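Local structure of 150aa long hypothetical histidine triad nucleotide-binding protein (Sulfolobus tokodaii, 2EO4) at residues Phe22-Asp27 / Thr36-Lys41. The protein is a zinc-binding member of the histidine triad (HIT) family that probably binds nucleotides and may act as an adenylylsulfatase. Sequence-based numbering, arbitrary orientation.
Sequences FAAILD and TLVIPK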
ATOM      1  N   PHE A  22     -16.213  -6.087  -0.541  1.00 25.65           N
ATOM      2  CA  PHE A  22     -14.836  -6.318  -0.972  1.00 24.50           C
ATOM      3  C   PHE A  22     -14.590  -7.734  -1.457  1.00 24.86           C
ATOM      4  O   PHE A  22     -15.403  -8.632  -1.240  1.00 25.80           O
ATOM      5  CB  PHE A  22     -13.864  -6.012   0.172  1.00 24.97           C
ATOM      6  CG  PHE A  22     -13.897  -4.584   0.625  1.00 26.64           C
ATOM      7  CD1 PHE A  22     -14.904  -4.132   1.474  1.00 29.26           C
ATOM      8  CD2 PHE A  22     -12.946  -3.678   0.168  1.00 26.45           C
ATOM      9  CE1 PHE A  22     -14.961  -2.795   1.859  1.00 29.36           C
ATOM     10  CE2 PHE A  22     -12.993  -2.337   0.547  1.00 26.70           C
ATOM     11  CZ  PHE A  22     -14.004  -1.894   1.393  1.00 29.13           C
ATOM     12  N   ALA A  23     -13.456  -7.921  -2.123  1.00 24.83           N
ATOM     13  CA  ALA A  23     -13.071  -9.229  -2.625  1.00 23.76           C
ATOM     14  C   ALA A  23     -11.564  -9.263  -2.841  1.00 22.96           C
ATOM     15  O   ALA A  23     -10.915  -8.225  -2.966  1.00 24.06           O
ATOM     16  CB  ALA A  23     -13.790  -9.525  -3.938  1.00 24.84           C
ATOM     17  N   ALA A  24     -11.017 -10.469  -2.859  1.00 23.61           N
ATOM     18  CA  ALA A  24      -9.597 -10.677  -3.100  1.00 23.71           C
ATOM     19  C   ALA A  24      -9.583 -11.752  -4.177  1.00 25.16           C
ATOM     20  O   ALA A  24     -10.243 -12.784  -4.040  1.00 25.06           O
ATOM     21  CB  ALA A  24      -8.902 -11.169  -1.837  1.00 21.99           C
ATOM     22  N   ILE A  25      -8.843 -11.500  -5.251  1.00 24.91           N
ATOM     23  CA  ILE A  25      -8.785 -12.422  -6.377  1.00 26.08           C
ATOM     24  C   ILE A  25      -7.343 -12.731  -6.753  1.00 24.14           C
ATOM     25  O   ILE A  25      -6.487 -11.853  -6.698  1.00 23.46           O
ATOM     26  CB  ILE A  25      -9.491 -11.785  -7.590  1.00 28.93           C
ATOM     27  CG1 ILE A  25     -10.948 -11.478  -7.224  1.00 30.40           C
ATOM     28  CG2 ILE A  25      -9.408 -12.705  -8.803  1.00 30.73           C
ATOM     29  CD1 ILE A  25     -11.551 -10.343  -8.026  1.00 33.54           C
ATOM     30  N   LEU A  26      -7.069 -13.975  -7.133  1.00 24.21           N
ATOM     31  CA  LEU A  26      -5.713 -14.331  -7.537  1.00 22.89           C
ATOM     32  C   LEU A  26      -5.371 -13.575  -8.813  1.00 22.29           C
ATOM     33  O   LEU A  26      -6.212 -13.438  -9.707  1.00 22.92           O
ATOM     34  CB  LEU A  26      -5.593 -15.839  -7.802  1.00 24.10           C
ATOM     35  CG  LEU A  26      -5.658 -16.779  -6.596  1.00 24.26           C
ATOM     36  CD1 LEU A  26      -5.586 -18.226  -7.070  1.00 23.46           C
ATOM     37  CD2 LEU A  26      -4.511 -16.475  -5.651  1.00 25.38           C
ATOM     38  N   ASP A  27      -4.143 -13.069  -8.889  1.00 22.08           N
ATOM     39  CA  ASP A  27      -3.696 -12.347 -10.077  1.00 23.25           C
ATOM     40  C   ASP A  27      -3.563 -13.381 -11.192  1.00 24.11           C
ATOM     41  O   ASP A  27      -3.003 -14.459 -10.975  1.00 23.77           O
ATOM     42  CB  ASP A  27      -2.339 -11.684  -9.810  1.00 24.52           C
ATOM     43  CG  ASP A  27      -1.933 -10.714 -10.913  1.00 28.22           C
ATOM     44  OD1 ASP A  27      -1.830 -11.138 -12.083  1.00 32.93           O
ATOM     45  OD2 ASP A  27      -1.714  -9.525 -10.606  1.00 31.78           O
ATOM     46  N   THR A  36      -1.975 -11.890  -5.114  1.00 21.59           N
ATOM     47  CA  THR A  36      -3.406 -11.625  -5.035  1.00 21.17           C
ATOM     48  C   THR A  36      -3.725 -10.137  -5.074  1.00 22.31           C
ATOM     49  O   THR A  36      -2.900  -9.304  -4.698  1.00 20.71           O
ATOM     50  CB  THR A  36      -3.972 -12.229  -3.729  1.00 23.54           C
ATOM     51  OG1 THR A  36      -3.838 -13.651  -3.783  1.00 24.16           O
ATOM     52  CG2 THR A  36      -5.443 -11.857  -3.529  1.00 23.60           C
ATOM     53  N   LEU A  37      -4.927  -9.814  -5.544  1.00 22.01           N
ATOM     54  CA  LEU A  37      -5.375  -8.432  -5.627  1.00 23.91           C
ATOM     55  C   LEU A  37      -6.591  -8.262  -4.721  1.00 23.64           C
ATOM     56  O   LEU A  37      -7.531  -9.049  -4.788  1.00 24.08           O
ATOM     57  CB  LEU A  37      -5.750  -8.098  -7.069  1.00 25.81           C
ATOM     58  CG  LEU A  37      -4.666  -8.562  -8.044  1.00 29.16           C
ATOM     59  CD1 LEU A  37      -5.187  -8.584  -9.458  1.00 32.50           C
ATOM     60  CD2 LEU A  37      -3.452  -7.654  -7.903  1.00 28.03           C
ATOM     61  N   VAL A  38      -6.557  -7.248  -3.863  1.00 22.35           N
ATOM     62  CA  VAL A  38      -7.672  -6.983  -2.963  1.00 22.55           C
ATOM     63  C   VAL A  38      -8.375  -5.764  -3.528  1.00 22.62           C
ATOM     64  O   VAL A  38      -7.744  -4.739  -3.792  1.00 21.08           O
ATOM     65  CB  VAL A  38      -7.196  -6.680  -1.531  1.00 21.61           C
ATOM     66  CG1 VAL A  38      -8.402  -6.449  -0.624  1.00 23.89           C
ATOM     67  CG2 VAL A  38      -6.357  -7.839  -1.010  1.00 23.18           C
ATOM     68  N   ILE A  39      -9.683  -5.872  -3.717  1.00 23.08           N
ATOM     69  CA  ILE A  39     -10.419  -4.769  -4.304  1.00 24.01           C
ATOM     70  C   ILE A  39     -11.761  -4.449  -3.671  1.00 24.88           C
ATOM     71  O   ILE A  39     -12.420  -5.320  -3.096  1.00 24.27           O
ATOM     72  CB  ILE A  39     -10.739  -5.051  -5.790  1.00 26.20           C
ATOM     73  CG1 ILE A  39     -11.716  -6.230  -5.883  1.00 28.05           C
ATOM     74  CG2 ILE A  39      -9.471  -5.391  -6.557  1.00 25.90           C
ATOM     75  CD1 ILE A  39     -12.269  -6.480  -7.272  1.00 30.92           C
ATOM     76  N   PRO A  40     -12.162  -3.172  -3.745  1.00 25.03           N
ATOM     77  CA  PRO A  40     -13.459  -2.778  -3.200  1.00 26.17           C
ATOM     78  C   PRO A  40     -14.343  -3.193  -4.380  1.00 26.87           C
ATOM     79  O   PRO A  40     -13.889  -3.123  -5.531  1.00 26.94           O
ATOM     80  CB  PRO A  40     -13.362  -1.255  -3.111  1.00 26.99           C
ATOM     81  CG  PRO A  40     -11.881  -0.991  -3.026  1.00 28.06           C
ATOM     82  CD  PRO A  40     -11.323  -1.991  -4.003  1.00 26.20           C
ATOM     83  N   LYS A  41     -15.567  -3.642  -4.132  1.00 26.13           N
ATOM     84  CA  LYS A  41     -16.427  -4.028  -5.247  1.00 27.29           C
ATOM     85  C   LYS A  41     -16.869  -2.797  -6.027  1.00 28.85           C
ATOM     86  O   LYS A  41     -17.007  -2.846  -7.252  1.00 29.23           O
ATOM     87  CB  LYS A  41     -17.638  -4.819  -4.743  1.00 27.43           C
ATOM     88  CG  LYS A  41     -17.268  -6.221  -4.292  1.00 25.06           C
ATOM     89  CD  LYS A  41     -18.487  -7.037  -3.913  1.00 27.58           C
ATOM     90  CE  LYS A  41     -18.099  -8.470  -3.588  1.00 26.87           C
ATOM     91  NZ  LYS A  41     -19.302  -9.326  -3.343  1.00 28.16           N
TER
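With CG of Phe22 set beside its own backbone N and anti to the carbonyl carbon (chi1 -62°), the ring reaches across to Pro40, where CD2 lies 3.5 Å from CA of Pro40 and CE2 packs on its CB. On the face that carries Ala23 and Ile25, Ile39 holds CG1 between its backbone N and carbonyl carbon (chi1 66°); from there its CD1 meets CD1 of Ile25 at 4.0 Å, the two side chains crossing at a slant. Strands 22-26 and 36-40 form an antiparallel beta hairpin in the sheet of the HIT domain. Two hydrogen-bonded pairs hold it: the N-H of each residue of the Ala23/Ile39 pair donates to the carbonyl O of the other, the bond from Ile39 N to Ala23 O being 2.8 Å long and almost straight (177°), and Ile25 does the same with Leu37. Between them, CA of Ala24 sits just 3.1 Å from O of Leu37, a CA-H...O contact. Phe22, Val38 and Thr36 pack against helix 52-72, whereas Ile25, Leu37 and Ile39 face helix 2-7, Ile39 also touches His96, the predicted nucleotidylated histidine, and Pro40 O is hydrogen-bonded to NE2 of the zinc ligand His94. Were Phe22 cut back to an alanine, the gap beside Pro40 would probably leave Leu58 of helix 52-72 without its aromatic neighbour. At the same end, the extended Lys41 side chain runs past the Phe22 backbone, CE 3.6 Å from O of Phe22, to bring NZ to Asp19 O and into a salt bridge with Glu18. At the other end, the methyls of Leu37 lie against Asp27 OD2.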